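Local coordinates for rhusiopathiae surface protein B (Erysipelothrix rhusiopathiae, PDB 3V10), which probably binds collagen as a cell-wall-anchored surface adhesin, this chain being its collagen-binding region of two Ig-like domains, at residues Glu7-Gln12 / Asp36-Gln41; Asp59-Arg64 / Ile151-Thr156; Asp202-Gly207 / Tyr265-Phe270. All blocks are in the same frame, centred on the assembly; numbering follows the deposited sequence.

Interaction 1 of 3, residues Glu7-Gln12 / Asp36-Gln41; sequences EAIFTQ and DMNNGQ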
loop_
_atom_site.group_PDB
_atom_site.type_symbol
_atom_site.label_atom_id
_atom_site.label_comp_id
_atom_site.label_asym_id
_atom_site.label_seq_id
_atom_site.Cartn_x
_atom_site.Cartn_y
_atom_site.Cartn_z
ATOM N N GLU A 7 -20.364 7.744 -21.225
ATOM C CA GLU A 7 -21.378 8.792 -21.096
ATOM C C GLU A 7 -20.793 9.945 -20.282
ATOM O O GLU A 7 -19.854 9.750 -19.509
ATOM C CB GLU A 7 -22.616 8.251 -20.384
ATOM C CG GLU A 7 -23.478 7.352 -21.232
ATOM C CD GLU A 7 -24.067 8.093 -22.417
ATOM O OE1 GLU A 7 -23.360 8.255 -23.428
ATOM O OE2 GLU A 7 -25.232 8.527 -22.332
ATOM N N ALA A 8 -21.365 11.139 -20.438
ATOM C CA ALA A 8 -20.882 12.326 -19.736
ATOM C C ALA A 8 -21.515 12.525 -18.359
ATOM O O ALA A 8 -22.073 13.585 -18.080
ATOM C CB ALA A 8 -21.121 13.563 -20.598
ATOM N N ILE A 9 -21.416 11.516 -17.499
ATOM C CA ILE A 9 -21.992 11.595 -16.154
ATOM C C ILE A 9 -20.942 11.807 -15.072
ATOM O O ILE A 9 -21.277 11.918 -13.889
ATOM C CB ILE A 9 -22.792 10.309 -15.790
ATOM C CG1 ILE A 9 -21.901 9.073 -15.922
ATOM C CG2 ILE A 9 -24.008 10.180 -16.689
ATOM C CD1 ILE A 9 -22.447 7.853 -15.218
ATOM N N PHE A 10 -19.679 11.885 -15.478
ATOM C CA PHE A 10 -18.583 12.059 -14.537
ATOM C C PHE A 10 -18.211 13.521 -14.332
ATOM O O PHE A 10 -17.669 14.180 -15.224
ATOM C CB PHE A 10 -17.400 11.222 -15.013
ATOM C CG PHE A 10 -17.781 9.794 -15.291
ATOM C CD1 PHE A 10 -18.116 9.383 -16.577
ATOM C CD2 PHE A 10 -17.904 8.881 -14.246
ATOM C CE1 PHE A 10 -18.572 8.086 -16.817
ATOM C CE2 PHE A 10 -18.359 7.587 -14.476
ATOM C CZ PHE A 10 -18.694 7.188 -15.761
ATOM N N THR A 11 -18.508 13.999 -13.125
ATOM C CA THR A 11 -18.290 15.387 -12.726
ATOM C C THR A 11 -16.936 15.730 -12.110
ATOM O O THR A 11 -16.609 16.909 -11.959
ATOM C CB THR A 11 -19.373 15.824 -11.723
ATOM O OG1 THR A 11 -19.260 15.034 -10.534
ATOM C CG2 THR A 11 -20.763 15.630 -12.318
ATOM N N GLN A 12 -16.151 14.722 -11.744
ATOM C CA GLN A 12 -14.848 14.974 -11.143
ATOM C C GLN A 12 -13.887 13.825 -11.401
ATOM O O GLN A 12 -14.296 12.666 -11.453
ATOM C CB GLN A 12 -14.986 15.190 -9.628
ATOM C CG GLN A 12 -15.730 16.466 -9.240
ATOM C CD GLN A 12 -15.914 16.618 -7.742
ATOM O OE1 GLN A 12 -15.541 15.737 -6.963
ATOM N NE2 GLN A 12 -16.497 17.739 -7.328
ATOM N N ASP A 36 -26.489 11.772 -11.901
ATOM C CA ASP A 36 -27.490 11.436 -12.900
ATOM C C ASP A 36 -27.705 12.523 -13.953
ATOM O O ASP A 36 -28.755 12.568 -14.592
ATOM C CB ASP A 36 -28.822 11.104 -12.224
ATOM C CG ASP A 36 -29.233 12.144 -11.200
ATOM O OD1 ASP A 36 -28.773 13.300 -11.296
ATOM O OD2 ASP A 36 -30.028 11.802 -10.305
ATOM N N MET A 37 -26.725 13.407 -14.123
ATOM C CA MET A 37 -26.826 14.454 -15.139
ATOM C C MET A 37 -25.885 14.076 -16.274
ATOM O O MET A 37 -24.662 14.095 -16.114
ATOM C CB MET A 37 -26.423 15.825 -14.582
ATOM C CG MET A 37 -27.453 16.483 -13.678
ATOM S SD MET A 37 -29.135 16.500 -14.355
ATOM C CE MET A 37 -28.928 17.287 -15.863
ATOM N N ASN A 38 -26.458 13.719 -17.418
ATOM C CA ASN A 38 -25.662 13.322 -18.575
ATOM C C ASN A 38 -25.777 14.341 -19.705
ATOM O O ASN A 38 -26.794 14.405 -20.399
ATOM C CB ASN A 38 -26.111 11.935 -19.047
ATOM C CG ASN A 38 -25.313 11.437 -20.226
ATOM O OD1 ASN A 38 -24.181 11.863 -20.450
ATOM N ND2 ASN A 38 -25.894 10.516 -20.986
ATOM N N ASN A 39 -24.726 15.137 -19.892
ATOM C CA ASN A 39 -24.725 16.163 -20.927
ATOM C C ASN A 39 -25.877 17.143 -20.707
ATOM O O ASN A 39 -26.535 17.581 -21.652
ATOM C CB ASN A 39 -24.831 15.522 -22.316
ATOM C CG ASN A 39 -23.486 15.405 -23.005
ATOM O OD1 ASN A 39 -23.249 14.470 -23.769
ATOM N ND2 ASN A 39 -22.602 16.364 -22.748
ATOM N N GLY A 40 -26.112 17.479 -19.444
ATOM C CA GLY A 40 -27.170 18.415 -19.111
ATOM C C GLY A 40 -28.555 17.803 -19.117
ATOM O O GLY A 40 -29.546 18.513 -18.954
ATOM N N GLN A 41 -28.627 16.489 -19.313
ATOM C CA GLN A 41 -29.908 15.800 -19.331
ATOM C C GLN A 41 -30.028 14.778 -18.219
ATOM O O GLN A 41 -29.134 13.964 -17.992
ATOM C CB GLN A 41 -30.137 15.117 -20.680
ATOM C CG GLN A 41 -30.399 16.087 -21.810
ATOM C CD GLN A 41 -31.183 15.453 -22.936
ATOM O OE1 GLN A 41 -32.216 14.818 -22.707
ATOM N NE2 GLN A 41 -30.707 15.627 -24.161
#
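The amide of Asn38 and the carboxylate of Glu7 meet with their planes 74° apart, nearly perpendicular, the two side chains crossing at about a right angle. Asn38 ND2 is modelled 2.5 Å from Glu7 OE2, very short for an N-H...O bond and bent as well (131° at the hydrogen), so its exact length is doubtful. The oxygen of the same amide turns to the backbone: Ala8 N donates a weak bond to Asn38 OD1 at 2.9 Å. The amide thus turns its nitrogen to Glu7 and its oxygen to Ala8, through one bond of doubtful length and one weak bond. The Asn39 amide meets the Ala8 methyl as a whole group, Ala8 CB lying 3.8 Å from both CG and ND2 of Asn39. Within 7-12, one face of the Phe10 ring carries Ile9 CG1, displaced toward the rim, and Phe10 also makes an edge-to-face pair with Phe51.

Asn38 to Gln41 form a type I' turn, Asn39 and Gly40 taking the positive-phi positions, and this turn closes the tight hairpin of strands 37-38 and 41-42. Its closing bonds run from Asn38 N to Gln41 O (2.7 Å) and from Gln41 N to Asn38 O (3.0 Å). Across from it, Ala8 sits at the centre of an inverse gamma turn, just ahead of the strand that pairs with 28-35; there Thr11 and Gln12 both oppose Ala33 in a classic beta bulge.

With CG anti to the backbone N (chi1 -179°), Asn38 extends its amide to Glu7 and Ala8, while its CB packs 3.6 Å from Ile9 CG2.

Interaction 2 of 3, residues Asp59-Arg64 / Ile151-Thr156; sequences DEVSLR and ISQPGT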
loop_
_atom_site.group_PDB
_atom_site.type_symbol
_atom_site.label_atom_id
_atom_site.label_comp_id
_atom_site.label_asym_id
_atom_site.label_seq_id
_atom_site.Cartn_x
_atom_site.Cartn_y
_atom_site.Cartn_z
ATOM N N ASP A 59 3.743 -2.062 -21.885
ATOM C CA ASP A 59 4.361 -3.386 -21.882
ATOM C C ASP A 59 5.194 -3.751 -20.658
ATOM O O ASP A 59 5.478 -4.930 -20.436
ATOM C CB ASP A 59 5.198 -3.571 -23.152
ATOM C CG ASP A 59 4.359 -4.003 -24.342
ATOM O OD1 ASP A 59 3.315 -3.366 -24.596
ATOM O OD2 ASP A 59 4.744 -4.979 -25.027
ATOM N N GLU A 60 5.577 -2.762 -19.859
ATOM C CA GLU A 60 6.391 -3.028 -18.672
ATOM C C GLU A 60 5.739 -2.618 -17.351
ATOM O O GLU A 60 6.052 -3.174 -16.299
ATOM C CB GLU A 60 7.746 -2.320 -18.798
ATOM C CG GLU A 60 8.510 -2.672 -20.065
ATOM C CD GLU A 60 9.871 -2.006 -20.136
ATOM O OE1 GLU A 60 9.990 -0.830 -19.725
ATOM O OE2 GLU A 60 10.820 -2.658 -20.615
ATOM N N VAL A 61 4.835 -1.647 -17.406
ATOM C CA VAL A 61 4.167 -1.159 -16.201
ATOM C C VAL A 61 2.645 -1.260 -16.300
ATOM O O VAL A 61 2.039 -0.763 -17.248
ATOM C CB VAL A 61 4.547 0.318 -15.925
ATOM C CG1 VAL A 61 3.892 0.805 -14.630
ATOM C CG2 VAL A 61 6.047 0.453 -15.841
ATOM N N SER A 62 2.032 -1.913 -15.317
ATOM C CA SER A 62 0.584 -2.063 -15.284
ATOM C C SER A 62 0.050 -1.703 -13.907
ATOM O O SER A 62 0.617 -2.098 -12.890
ATOM C CB SER A 62 0.175 -3.507 -15.624
ATOM O OG SER A 62 0.402 -3.803 -16.994
ATOM N N LEU A 63 -1.026 -0.925 -13.880
ATOM C CA LEU A 63 -1.653 -0.554 -12.619
ATOM C C LEU A 63 -2.808 -1.513 -12.424
ATOM O O LEU A 63 -3.486 -1.870 -13.387
ATOM C CB LEU A 63 -2.176 0.883 -12.661
ATOM C CG LEU A 63 -1.166 1.960 -12.258
ATOM C CD1 LEU A 63 -0.023 1.986 -13.257
ATOM C CD2 LEU A 63 -1.862 3.315 -12.204
ATOM N N ARG A 64 -3.023 -1.940 -11.186
ATOM C CA ARG A 64 -4.103 -2.873 -10.891
ATOM C C ARG A 64 -4.644 -2.651 -9.485
ATOM O O ARG A 64 -4.022 -1.970 -8.661
ATOM C CB ARG A 64 -3.607 -4.316 -11.029
ATOM C CG ARG A 64 -2.600 -4.749 -9.968
ATOM C CD ARG A 64 -2.353 -6.249 -10.035
ATOM N NE ARG A 64 -1.659 -6.754 -8.851
ATOM C CZ ARG A 64 -0.417 -6.423 -8.518
ATOM N NH1 ARG A 64 0.136 -6.925 -7.426
ATOM N NH2 ARG A 64 0.276 -5.589 -9.279
ATOM N N ILE A 151 5.764 7.345 -13.974
ATOM C CA ILE A 151 6.297 6.349 -13.059
ATOM C C ILE A 151 7.768 6.087 -13.320
ATOM O O ILE A 151 8.173 5.813 -14.447
ATOM C CB ILE A 151 5.536 5.007 -13.189
ATOM C CG1 ILE A 151 4.075 5.188 -12.767
ATOM C CG2 ILE A 151 6.214 3.934 -12.336
ATOM C CD1 ILE A 151 3.213 3.970 -13.026
ATOM N N SER A 152 8.564 6.166 -12.264
ATOM C CA SER A 152 9.991 5.933 -12.382
ATOM C C SER A 152 10.321 4.450 -12.449
ATOM O O SER A 152 9.865 3.659 -11.622
ATOM C CB SER A 152 10.732 6.549 -11.198
ATOM O OG SER A 152 12.081 6.116 -11.185
ATOM N N GLN A 153 11.116 4.087 -13.448
ATOM C CA GLN A 153 11.563 2.717 -13.622
ATOM C C GLN A 153 13.062 2.773 -13.387
ATOM O O GLN A 153 13.836 2.986 -14.317
ATOM C CB GLN A 153 11.274 2.231 -15.038
ATOM C CG GLN A 153 9.807 2.024 -15.330
ATOM C CD GLN A 153 9.565 1.650 -16.774
ATOM O OE1 GLN A 153 9.593 2.505 -17.661
ATOM N NE2 GLN A 153 9.342 0.364 -17.025
ATOM N N PRO A 154 13.489 2.587 -12.130
ATOM C CA PRO A 154 14.910 2.628 -11.775
ATOM C C PRO A 154 15.768 1.600 -12.497
ATOM O O PRO A 154 15.359 0.458 -12.698
ATOM C CB PRO A 154 14.890 2.410 -10.264
ATOM C CG PRO A 154 13.712 1.497 -10.086
ATOM C CD PRO A 154 12.677 2.151 -10.979
ATOM N N GLY A 155 16.961 2.021 -12.894
ATOM C CA GLY A 155 17.867 1.119 -13.573
ATOM C C GLY A 155 18.528 0.227 -12.545
ATOM O O GLY A 155 18.477 0.514 -11.348
ATOM N N THR A 156 19.134 -0.858 -13.008
ATOM C CA THR A 156 19.818 -1.797 -12.129
ATOM C C THR A 156 21.323 -1.700 -12.377
ATOM O O THR A 156 21.803 -2.044 -13.456
ATOM C CB THR A 156 19.356 -3.243 -12.398
ATOM O OG1 THR A 156 17.941 -3.343 -12.178
ATOM C CG2 THR A 156 20.087 -4.212 -11.481
#
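Two layers of an Ig-type beta fold pack face to face here: strand 61-65, an element of the large mixed sheet, lies across from strand 150-153, the middle strand of a small three-stranded sheet. The axes of 61-64 and 151-153 approach to 10.1 Å at 134° between their directions, so side chains rather than backbones bridge the gap. Val61 and Ile151 reach toward each other tip to tip, CG1 of Val61 being 3.6 Å from CD1 of Ile151. The same Ile151 CD1 also touches Leu63 CD1 at 3.8 Å, where the two side chains slide past each other in opposite directions. Extended beyond CG, Gln153 crosses Val61 at a slant, with NE2 3.5 Å from Val61 CG2.

From there Gln153 NE2 donates to Glu60 OE1 at 3.0 Å, with an angle of 148° at the hydrogen. OE1 is met from above the carboxylate plane, 39° out of it. Gln153 NE2 also donates to Asn123 OD1, and Glu60 OE1 forms a salt bridge with Lys131.

The amide nitrogen of buried Gln153 therefore has two acceptors beside an apolar cluster, and the Lys131 ammonium probably stabilises the negative charge of Glu60 at the edge of that cluster.

Interaction 3 of 3, residues Asp202-Gly207 / Tyr265-Phe270; sequences DTIGEG and YDTRAF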
loop_
_atom_site.group_PDB
_atom_site.type_symbol
_atom_site.label_atom_id
_atom_site.label_comp_id
_atom_site.label_asym_id
_atom_site.label_seq_id
_atom_site.Cartn_x
_atom_site.Cartn_y
_atom_site.Cartn_z
ATOM N N ASP A 202 10.763 -0.777 18.371
ATOM C CA ASP A 202 9.829 -0.405 17.321
ATOM C C ASP A 202 8.443 -0.158 17.892
ATOM O O ASP A 202 7.883 -1.011 18.575
ATOM C CB ASP A 202 9.769 -1.519 16.271
ATOM C CG ASP A 202 8.874 -1.165 15.100
ATOM O OD1 ASP A 202 7.713 -0.768 15.333
ATOM O OD2 ASP A 202 9.325 -1.293 13.948
ATOM N N THR A 203 7.891 1.017 17.611
ATOM C CA THR A 203 6.561 1.354 18.096
ATOM C C THR A 203 5.595 1.477 16.932
ATOM O O THR A 203 5.674 2.417 16.144
ATOM C CB THR A 203 6.558 2.677 18.876
ATOM O OG1 THR A 203 7.380 2.551 20.046
ATOM C CG2 THR A 203 5.137 3.017 19.309
ATOM N N ILE A 204 4.682 0.518 16.823
ATOM C CA ILE A 204 3.696 0.537 15.748
ATOM C C ILE A 204 2.707 1.652 16.038
ATOM O O ILE A 204 2.184 1.754 17.151
ATOM C CB ILE A 204 2.963 -0.813 15.655
ATOM C CG1 ILE A 204 3.969 -1.909 15.304
ATOM C CG2 ILE A 204 1.848 -0.747 14.608
ATOM C CD1 ILE A 204 3.445 -3.315 15.524
ATOM N N GLY A 205 2.455 2.487 15.034
ATOM C CA GLY A 205 1.551 3.610 15.207
ATOM C C GLY A 205 0.087 3.294 15.438
ATOM O O GLY A 205 -0.325 2.136 15.486
ATOM N N GLU A 206 -0.712 4.346 15.580
ATOM C CA GLU A 206 -2.143 4.185 15.809
ATOM C C GLU A 206 -2.850 3.692 14.548
ATOM O O GLU A 206 -2.372 3.900 13.436
ATOM C CB GLU A 206 -2.749 5.520 16.261
ATOM C CG GLU A 206 -2.062 6.733 15.650
ATOM C CD GLU A 206 -2.935 7.978 15.642
ATOM O OE1 GLU A 206 -4.174 7.838 15.645
ATOM O OE2 GLU A 206 -2.384 9.098 15.606
ATOM N N GLY A 207 -3.977 3.010 14.725
ATOM C CA GLY A 207 -4.734 2.532 13.580
ATOM C C GLY A 207 -4.476 1.111 13.121
ATOM O O GLY A 207 -5.275 0.545 12.377
ATOM N N TYR A 265 7.451 -8.696 9.661
ATOM C CA TYR A 265 6.207 -8.919 10.384
ATOM C C TYR A 265 5.081 -8.187 9.680
ATOM O O TYR A 265 5.320 -7.355 8.804
ATOM C CB TYR A 265 6.307 -8.428 11.838
ATOM C CG TYR A 265 6.531 -6.943 12.001
ATOM C CD1 TYR A 265 7.818 -6.401 11.947
ATOM C CD2 TYR A 265 5.459 -6.072 12.205
ATOM C CE1 TYR A 265 8.031 -5.034 12.093
ATOM C CE2 TYR A 265 5.663 -4.696 12.350
ATOM C CZ TYR A 265 6.952 -4.187 12.292
ATOM O OH TYR A 265 7.171 -2.837 12.431
ATOM N N ASP A 266 3.855 -8.505 10.072
ATOM C CA ASP A 266 2.685 -7.876 9.479
ATOM C C ASP A 266 1.881 -7.124 10.522
ATOM O O ASP A 266 1.938 -7.435 11.714
ATOM C CB ASP A 266 1.745 -8.924 8.861
ATOM C CG ASP A 266 2.441 -9.842 7.877
ATOM O OD1 ASP A 266 3.481 -9.451 7.316
ATOM O OD2 ASP A 266 1.922 -10.958 7.649
ATOM N N THR A 267 1.138 -6.124 10.070
ATOM C CA THR A 267 0.242 -5.404 10.958
ATOM C C THR A 267 -1.104 -5.428 10.247
ATOM O O THR A 267 -1.173 -5.683 9.043
ATOM C CB THR A 267 0.667 -3.947 11.217
ATOM O OG1 THR A 267 0.573 -3.186 10.009
ATOM C CG2 THR A 267 2.080 -3.904 11.773
ATOM N N ARG A 268 -2.166 -5.177 10.998
ATOM C CA ARG A 268 -3.511 -5.201 10.451
ATOM C C ARG A 268 -4.228 -3.925 10.835
ATOM O O ARG A 268 -4.280 -3.566 12.007
ATOM C CB ARG A 268 -4.248 -6.427 10.998
ATOM C CG ARG A 268 -5.666 -6.626 10.498
ATOM C CD ARG A 268 -6.082 -8.068 10.746
ATOM N NE ARG A 268 -5.207 -8.971 10.006
ATOM C CZ ARG A 268 -5.105 -10.278 10.215
ATOM N NH1 ARG A 268 -5.832 -10.870 11.155
ATOM N NH2 ARG A 268 -4.259 -10.991 9.482
ATOM N N ALA A 269 -4.766 -3.233 9.836
ATOM C CA ALA A 269 -5.486 -1.993 10.075
ATOM C C ALA A 269 -6.823 -2.266 10.758
ATOM O O ALA A 269 -7.509 -3.233 10.426
ATOM C CB ALA A 269 -5.718 -1.265 8.748
ATOM N N PHE A 270 -7.177 -1.428 11.729
ATOM C CA PHE A 270 -8.457 -1.565 12.411
ATOM C C PHE A 270 -9.209 -0.243 12.311
ATOM O O PHE A 270 -10.425 -0.200 12.511
ATOM C CB PHE A 270 -8.274 -2.011 13.868
ATOM C CG PHE A 270 -7.514 -1.043 14.721
ATOM C CD1 PHE A 270 -8.110 0.128 15.177
ATOM C CD2 PHE A 270 -6.204 -1.323 15.097
ATOM C CE1 PHE A 270 -7.411 1.004 16.002
ATOM C CE2 PHE A 270 -5.502 -0.457 15.917
ATOM C CZ PHE A 270 -6.101 0.707 16.373
#
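Backbone bonding joins the ends of the two segments: Phe270 N donates to Gly207 O at 2.8 Å, nearly straight at 173°. The same oxygen receives a CA-H...O contact, with Ala269 CA 3.4 Å from Gly207 O.

One ring contact lies at the same corner. Phe270 has CG between its backbone N and carbonyl carbon (chi1 62°), which folds the ring back over Gly207; Gly207 CA lies 3.9 Å from the Phe270 ring centroid, a CH-pi contact over the face.

Apolar contacts fill the middle. Ile204 and Thr267 meet tip to tip, CD1 of Ile204 lying 4.0 Å from CG2 of Thr267, while Ile204 CD1 also passes Tyr265 CE2 at 4.1 Å.

At the far end the contact is polar: Asp202 OD2 stands 3.1 Å from Tyr265 OH, carboxylate and ring being almost perpendicular, and Asn279 ND2 donates to the same OD2.

The axes of 202-204 and 265-269 approach to 10.7 Å, with 25° between their directions; their strands belong to facing antiparallel sheets of the collagen-binding domain. Strand 276-286 flanks 198-204 in one; in the other, 260-269 runs between 180-187 and 208-221, with Trp183 of 180-187 stacking on Tyr265 and hydrogen-bonding Thr267 OG1.

Overall arrangement
The three contacts follow one another along the chain and none touches another. Interactions 1 and 2 share the large mixed sheet of the Ig-like domain, their centres 34 Å apart: the first is a surface turn contact at its outer end, the second a buried interface between layers. Interaction 3 packs the two sheets of the other domain, its centre 29 Å from that of interaction 2 and 41 Å from that of interaction 1. Segment 151-156 leads toward the inter-domain linker, partly unmodelled at 159-162. Strand 311-315 returns to the sheet of interactions 1 and 2, consistent with the latch of the Collagen Hug model, in which collagen is embraced between the domains.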